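Local coordinates for protein benzoylformate decarboxylase (Mycobacterium smegmatis, PDB 4Q9D) that belongs to the thiamine pyrophosphate-dependent enzyme family, folds into three alpha/beta domains and holds a magnesium ion, at residues B[188-193]-B[312-317]; B[195-200]-B[269-274]; B[500-505]-B[526-531]. One frame throughout, in Å; residues are numbered along the deposited sequence.

Interaction 1 of 3, residues B[188-193]-B[312-317]; sequences ERLAQF and DSLVGD
Across from Leu314 and Ser313, the helix carrying Arg189, Leu190 and Phe193 runs roughly antiparallel to strand 312-315, the two short axes making 141° and approaching to 9.5 Å. Leu314 points at the helix and contributes more contact surface than any other residue. Its methyl CD2 sits over one face of the Phe193 ring, 3.7 Å from the ring centroid, a CH-pi contact displaced toward the rim at Phe193 CD2 and CE2. The same methyl meets Leu190 CD1 at 3.9 Å, so two helix side chains share it. The edge of the Phe193 ring, at CZ, abuts the Ser313 backbone, 3.5 Å from its carbonyl C. Arg189 leaves the helix with CG anti to its own N (chi1 -176°) and stays extended as far as NE, running alongside Leu314, the two chains pointing opposite ways. That reach lets NE and NH2 grip Ser313 O side-on, each at 2.9 Å; the oxygen lies in the guanidinium plane, while both nitrogens approach it from the same face of the carbonyl plane. Arg189 NH2 also bonds Ser178 OG of the second subunit, as does Asp312 OD1. Within the chain, strand 312-315 is the last of its parallel sheet, hydrogen-bonded to strand 294-299, and the backbone of Ser313 hydrogen-bonds to the second subunit beyond this edge; Leu190 packs on helix 318-328 and, with Leu314, on Pro185.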
# COMPACT_ATOMS: atom_id res chain seq x y z
N GLU B 188 21.46 -16.77 -26.46
CA GLU B 188 21.27 -16.21 -27.79
C GLU B 188 21.31 -14.69 -27.77
O GLU B 188 21.79 -14.05 -28.72
CB GLU B 188 19.96 -16.74 -28.37
CG GLU B 188 19.30 -15.83 -29.37
CD GLU B 188 17.94 -16.38 -29.81
OE1 GLU B 188 17.00 -15.56 -29.96
OE2 GLU B 188 17.83 -17.62 -30.00
N ARG B 189 20.82 -14.08 -26.69
CA ARG B 189 20.85 -12.63 -26.59
C ARG B 189 22.28 -12.19 -26.24
O ARG B 189 22.76 -11.18 -26.74
CB ARG B 189 19.83 -12.10 -25.58
CG ARG B 189 19.71 -10.55 -25.45
CD ARG B 189 18.40 -10.13 -24.72
NE ARG B 189 18.24 -8.67 -24.67
CZ ARG B 189 17.86 -7.92 -25.70
NH1 ARG B 189 17.60 -8.48 -26.88
NH2 ARG B 189 17.77 -6.61 -25.56
N LEU B 190 22.95 -12.94 -25.36
CA LEU B 190 24.30 -12.60 -24.99
C LEU B 190 25.21 -12.67 -26.22
O LEU B 190 26.05 -11.81 -26.41
CB LEU B 190 24.83 -13.52 -23.89
CG LEU B 190 26.20 -13.12 -23.32
CD1 LEU B 190 26.10 -11.84 -22.49
CD2 LEU B 190 26.75 -14.25 -22.46
N ALA B 191 25.01 -13.69 -27.07
CA ALA B 191 25.77 -13.82 -28.33
C ALA B 191 25.47 -12.63 -29.25
O ALA B 191 26.37 -12.12 -29.90
CB ALA B 191 25.48 -15.17 -29.05
N GLN B 192 24.22 -12.18 -29.28
CA GLN B 192 23.92 -10.98 -30.06
C GLN B 192 24.72 -9.79 -29.55
O GLN B 192 25.20 -8.99 -30.35
CB GLN B 192 22.42 -10.65 -30.05
CG GLN B 192 21.57 -11.51 -30.97
CD GLN B 192 20.06 -11.46 -30.66
OE1 GLN B 192 19.59 -10.68 -29.81
NE2 GLN B 192 19.30 -12.31 -31.34
N PHE B 193 24.81 -9.64 -28.22
CA PHE B 193 25.54 -8.52 -27.62
C PHE B 193 27.03 -8.59 -28.00
O PHE B 193 27.67 -7.57 -28.29
CB PHE B 193 25.38 -8.48 -26.09
CG PHE B 193 24.08 -7.81 -25.59
CD1 PHE B 193 22.95 -7.74 -26.40
CD2 PHE B 193 24.01 -7.26 -24.30
CE1 PHE B 193 21.75 -7.14 -25.94
CE2 PHE B 193 22.82 -6.65 -23.82
CZ PHE B 193 21.69 -6.59 -24.63
N ASP B 312 20.01 -1.18 -25.18
CA ASP B 312 19.49 -2.54 -25.18
C ASP B 312 20.08 -3.27 -24.00
O ASP B 312 21.30 -3.20 -23.76
CB ASP B 312 19.85 -3.25 -26.51
CG ASP B 312 19.21 -2.57 -27.69
OD1 ASP B 312 17.96 -2.57 -27.81
OD2 ASP B 312 19.96 -2.01 -28.51
N SER B 313 19.24 -3.98 -23.26
CA SER B 313 19.68 -4.58 -22.01
C SER B 313 19.41 -6.08 -21.99
O SER B 313 18.57 -6.59 -22.74
CB SER B 313 18.94 -3.94 -20.83
OG SER B 313 17.53 -4.07 -21.01
N LEU B 314 20.11 -6.78 -21.11
CA LEU B 314 19.75 -8.15 -20.81
C LEU B 314 19.97 -8.41 -19.33
O LEU B 314 20.79 -7.76 -18.70
CB LEU B 314 20.55 -9.15 -21.68
CG LEU B 314 22.03 -9.44 -21.46
CD1 LEU B 314 22.23 -10.38 -20.30
CD2 LEU B 314 22.65 -10.06 -22.74
N VAL B 315 19.21 -9.36 -18.79
CA VAL B 315 19.24 -9.68 -17.37
C VAL B 315 20.03 -10.95 -17.21
O VAL B 315 19.84 -11.90 -17.97
CB VAL B 315 17.82 -9.92 -16.80
CG1 VAL B 315 17.90 -10.38 -15.37
CG2 VAL B 315 16.95 -8.64 -16.95
N GLY B 316 20.93 -10.95 -16.23
CA GLY B 316 21.70 -12.14 -15.92
C GLY B 316 22.75 -11.79 -14.90
O GLY B 316 23.11 -10.61 -14.76
N ASP B 317 23.25 -12.80 -14.21
CA ASP B 317 24.36 -12.62 -13.28
C ASP B 317 25.56 -12.01 -13.99
O ASP B 317 25.93 -12.46 -15.07
CB ASP B 317 24.74 -13.97 -12.68
CG ASP B 317 25.87 -13.86 -11.67
OD1 ASP B 317 25.56 -13.68 -10.45
OD2 ASP B 317 27.06 -13.98 -12.08

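Interaction 2 of 3, residues B[195-200]-B[269-274]; sequences ERINAA and LVVVVG
Leu269 and Ala200 meet where the residues at the end of segment 195-200 pass the start of strand 269-273, their CA atoms 6.1 Å apart. This is the closely packed end. Ala200 CB lies against Leu269 CB at 3.8 Å, and Leu269 CD2 presses on the helix backbone itself, 3.7 Å from Ile197 CA and 3.8 Å from Arg196 O. The leucine owes this reach to its first torsion, which sets CG opposite the main-chain N (chi1 178°) and sends both methyls to the helix. Ile197 lies nearly perpendicular to Leu269 and continues the apolar seam into the strand: its CG1 rests 3.9 Å from Val271 CG2. Ile197, Ala200, Leu269 and Val271 are all buried, and what joins them is purely van der Waals packing.

Strand 269-273 is an inner strand of the six-stranded parallel sheet of the central domain, flanked by strands 203-207 and 294-299. Helix 187-199 lies across one face of that sheet, as expected of an alpha/beta domain of Rossmann-like type, and runs roughly antiparallel to the strand, with 138° between the short axes.

The looser side is at Arg196, which is only partly buried. Its chain bends at chi2 (70°), folding the guanidinium back over the leucine, so that Leu269 CD1 stands over the centre of one guanidinium face, 4.0 Å from Arg196 CZ. Arg196 NH1 is 4.1 Å from Leu269 CD2. Arg196 NH2 is anchored by a salt bridge to Asp294, on the adjacent strand 294-299.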
# COMPACT_ATOMS: atom_id res chain seq x y z
N GLU B 195 28.34 -9.93 -30.62
CA GLU B 195 28.50 -9.54 -32.01
C GLU B 195 28.53 -8.02 -32.13
O GLU B 195 29.29 -7.47 -32.91
CB GLU B 195 27.39 -10.12 -32.89
CG GLU B 195 27.59 -11.56 -33.32
CD GLU B 195 28.91 -11.79 -34.07
OE1 GLU B 195 29.40 -10.86 -34.78
OE2 GLU B 195 29.49 -12.89 -33.93
N ARG B 196 27.68 -7.34 -31.36
CA ARG B 196 27.61 -5.88 -31.44
C ARG B 196 28.92 -5.28 -30.91
O ARG B 196 29.41 -4.26 -31.40
CB ARG B 196 26.42 -5.36 -30.64
CG ARG B 196 26.38 -3.83 -30.48
CD ARG B 196 26.05 -3.17 -31.82
NE ARG B 196 26.14 -1.72 -31.82
CZ ARG B 196 27.28 -1.06 -32.00
NH1 ARG B 196 28.42 -1.73 -32.17
NH2 ARG B 196 27.28 0.28 -32.00
N ILE B 197 29.47 -5.92 -29.89
CA ILE B 197 30.72 -5.49 -29.28
C ILE B 197 31.87 -5.69 -30.29
O ILE B 197 32.73 -4.84 -30.42
CB ILE B 197 30.97 -6.26 -27.96
CG1 ILE B 197 29.98 -5.80 -26.86
CG2 ILE B 197 32.44 -6.12 -27.47
CD1 ILE B 197 30.04 -6.72 -25.63
N ASN B 198 31.87 -6.81 -31.01
CA ASN B 198 32.94 -7.09 -31.97
C ASN B 198 32.96 -6.03 -33.06
O ASN B 198 34.01 -5.70 -33.59
CB ASN B 198 32.71 -8.43 -32.66
CG ASN B 198 33.01 -9.60 -31.78
OD1 ASN B 198 33.78 -9.51 -30.81
ND2 ASN B 198 32.42 -10.73 -32.13
N ALA B 199 31.78 -5.49 -33.36
CA ALA B 199 31.63 -4.51 -34.42
C ALA B 199 32.02 -3.10 -34.02
O ALA B 199 32.18 -2.25 -34.88
CB ALA B 199 30.20 -4.51 -34.93
N ALA B 200 32.13 -2.83 -32.72
CA ALA B 200 32.46 -1.47 -32.29
C ALA B 200 33.88 -1.09 -32.72
O ALA B 200 34.79 -1.90 -32.68
CB ALA B 200 32.33 -1.34 -30.77
N LEU B 269 30.27 2.75 -28.80
CA LEU B 269 29.50 1.78 -28.02
C LEU B 269 29.92 1.79 -26.55
O LEU B 269 31.11 1.68 -26.23
CB LEU B 269 29.68 0.37 -28.58
CG LEU B 269 28.97 -0.74 -27.80
CD1 LEU B 269 27.46 -0.65 -28.02
CD2 LEU B 269 29.48 -2.12 -28.21
N VAL B 270 28.93 1.93 -25.66
CA VAL B 270 29.17 1.82 -24.21
C VAL B 270 28.60 0.49 -23.73
O VAL B 270 27.42 0.18 -23.96
CB VAL B 270 28.55 3.01 -23.44
CG1 VAL B 270 28.91 2.89 -21.94
CG2 VAL B 270 29.09 4.31 -24.00
N VAL B 271 29.44 -0.31 -23.11
CA VAL B 271 29.01 -1.56 -22.53
C VAL B 271 28.92 -1.43 -21.01
O VAL B 271 29.93 -1.29 -20.33
CB VAL B 271 29.96 -2.69 -22.88
CG1 VAL B 271 29.44 -3.99 -22.29
CG2 VAL B 271 30.12 -2.78 -24.42
N VAL B 272 27.70 -1.45 -20.48
CA VAL B 272 27.51 -1.23 -19.04
C VAL B 272 27.14 -2.52 -18.32
O VAL B 272 26.05 -3.07 -18.53
CB VAL B 272 26.40 -0.19 -18.79
CG1 VAL B 272 26.27 0.03 -17.28
CG2 VAL B 272 26.73 1.13 -19.53
N VAL B 273 28.05 -2.99 -17.47
CA VAL B 273 27.86 -4.26 -16.79
C VAL B 273 27.78 -3.99 -15.32
O VAL B 273 28.73 -3.49 -14.73
CB VAL B 273 29.02 -5.26 -17.07
CG1 VAL B 273 28.73 -6.60 -16.40
CG2 VAL B 273 29.21 -5.47 -18.57
N GLY B 274 26.64 -4.28 -14.71
CA GLY B 274 26.58 -4.17 -13.26
C GLY B 274 26.54 -2.79 -12.66
O GLY B 274 26.77 -2.64 -11.45

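Interaction 3 of 3, residues B[500-505]-B[526-531]; sequences TATVES and VVPTLP
Strands 499-502 and 523-528 are the two strands of a beta-alpha-beta unit, joined through helix 506-518, and they lie side by side in the parallel sheet of the C-terminal domain. Their short axes differ by only 8°. Thr502 pairs with Val526, CA to CA 4.7 Å, and the bonds are those of a parallel ladder: Val526 N gives to Ala501 O at 2.9 Å, nearly straight at 171°, and Val503 N gives to Val526 O at 2.9 Å. Thus Val526 is bonded through both N and O to residues on either side of its bridge partner. Thr502 CA adds a CA-H...O contact to the same carbonyl oxygen. Thr502 and Val526 turn their side chains to one face of the sheet, where Ser490 of helix 489-495 bonds Thr502 OG1 and also touches Val526. Val503 and Val527 meet on the other face: Val503 CG2, placed between its backbone N and carbonyl carbon (CG1 at chi1 -47°), reaches Val527 CG2 at 3.5 Å, tighter than usual for methyls. Further along, Pro528 CD lies 3.1 Å from Val503 O; the proline has no N-H to offer, and the ladder stops there. Strand 499-502 is an outermost strand of the sheet within the chain, and this pairing of adjacent parallel strands joined by a helix is the beta-alpha-beta connection from which parallel alpha/beta sheets, including those of thiamine diphosphate-dependent enzymes, are built.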
# COMPACT_ATOMS: atom_id res chain seq x y z
N THR B 500 40.79 6.92 21.37
CA THR B 500 40.58 8.13 20.61
C THR B 500 41.75 9.12 20.71
O THR B 500 42.49 9.09 21.67
CB THR B 500 39.26 8.82 21.05
OG1 THR B 500 38.93 9.85 20.12
CG2 THR B 500 39.41 9.43 22.42
N ALA B 501 41.92 9.95 19.69
CA ALA B 501 42.80 11.11 19.79
C ALA B 501 42.29 12.21 18.86
O ALA B 501 41.59 11.96 17.87
CB ALA B 501 44.27 10.76 19.48
N THR B 502 42.61 13.45 19.22
CA THR B 502 42.35 14.58 18.36
C THR B 502 43.71 14.96 17.78
O THR B 502 44.62 15.33 18.52
CB THR B 502 41.73 15.74 19.16
OG1 THR B 502 40.47 15.32 19.70
CG2 THR B 502 41.56 17.02 18.28
N VAL B 503 43.87 14.85 16.47
CA VAL B 503 45.19 15.04 15.88
C VAL B 503 45.47 16.53 15.62
O VAL B 503 44.57 17.30 15.25
CB VAL B 503 45.39 14.15 14.63
CG1 VAL B 503 44.92 12.71 14.93
CG2 VAL B 503 44.65 14.69 13.47
N GLU B 504 46.73 16.92 15.81
CA GLU B 504 47.15 18.32 15.66
C GLU B 504 47.97 18.62 14.40
O GLU B 504 48.21 19.79 14.04
CB GLU B 504 47.96 18.74 16.90
CG GLU B 504 47.15 18.60 18.20
CD GLU B 504 48.01 18.57 19.47
OE1 GLU B 504 49.15 19.10 19.48
OE2 GLU B 504 47.53 18.00 20.48
N SER B 505 48.37 17.58 13.70
CA SER B 505 49.28 17.74 12.57
C SER B 505 49.31 16.47 11.76
O SER B 505 48.83 15.42 12.22
CB SER B 505 50.70 17.98 13.10
OG SER B 505 51.16 16.81 13.78
N VAL B 526 40.00 12.05 15.42
CA VAL B 526 39.32 13.24 14.99
C VAL B 526 40.36 14.20 14.39
O VAL B 526 41.29 14.62 15.07
CB VAL B 526 38.54 13.87 16.18
CG1 VAL B 526 37.71 15.04 15.68
CG2 VAL B 526 37.62 12.79 16.84
N VAL B 527 40.19 14.53 13.11
CA VAL B 527 41.16 15.32 12.38
C VAL B 527 40.55 16.67 11.97
O VAL B 527 39.68 16.74 11.10
CB VAL B 527 41.66 14.59 11.13
CG1 VAL B 527 42.74 15.42 10.41
CG2 VAL B 527 42.21 13.19 11.48
N PRO B 528 41.00 17.76 12.59
CA PRO B 528 40.41 19.05 12.19
C PRO B 528 40.82 19.39 10.76
O PRO B 528 42.00 19.36 10.43
CB PRO B 528 41.00 20.05 13.20
CG PRO B 528 41.51 19.19 14.35
CD PRO B 528 41.92 17.87 13.74
N THR B 529 39.86 19.71 9.91
CA THR B 529 40.18 19.95 8.51
C THR B 529 39.53 21.26 8.08
O THR B 529 38.69 21.81 8.80
CB THR B 529 39.66 18.82 7.60
OG1 THR B 529 38.24 18.76 7.72
CG2 THR B 529 40.26 17.46 8.00
N LEU B 530 39.89 21.75 6.91
CA LEU B 530 39.35 23.01 6.41
C LEU B 530 38.00 22.83 5.72
O LEU B 530 37.80 21.83 5.03
CB LEU B 530 40.33 23.65 5.42
CG LEU B 530 41.75 23.83 5.99
CD1 LEU B 530 42.73 24.04 4.86
CD2 LEU B 530 41.80 24.98 6.97
N PRO B 531 37.10 23.81 5.90
CA PRO B 531 35.75 23.90 5.31
C PRO B 531 35.70 23.91 3.78
O PRO B 531 36.75 24.02 3.14
CB PRO B 531 35.23 25.24 5.84
CG PRO B 531 35.99 25.47 7.11
CD PRO B 531 37.36 24.91 6.85

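Interactions 1 and 2 are neighbours, their centres 10 Å apart, and both lay helix 187-199 on the six-stranded parallel sheet of the central domain. Interaction 1 uses the helix's earlier turns and the outermost strand 312-315; interaction 2 uses its last turn and the inner strand 269-273. Because 195-200 follows 188-193 and 269-274 precedes 312-317, the second contact falls between the two halves of the first along the chain. Interaction 3 comes later, in the C-terminal domain, with centres 50 and 46 Å from the other two. One helix thus packs on two strands of the same sheet, 269-273 and 312-315, while interaction 3 pairs the outermost strand of a separate sheet with its neighbour.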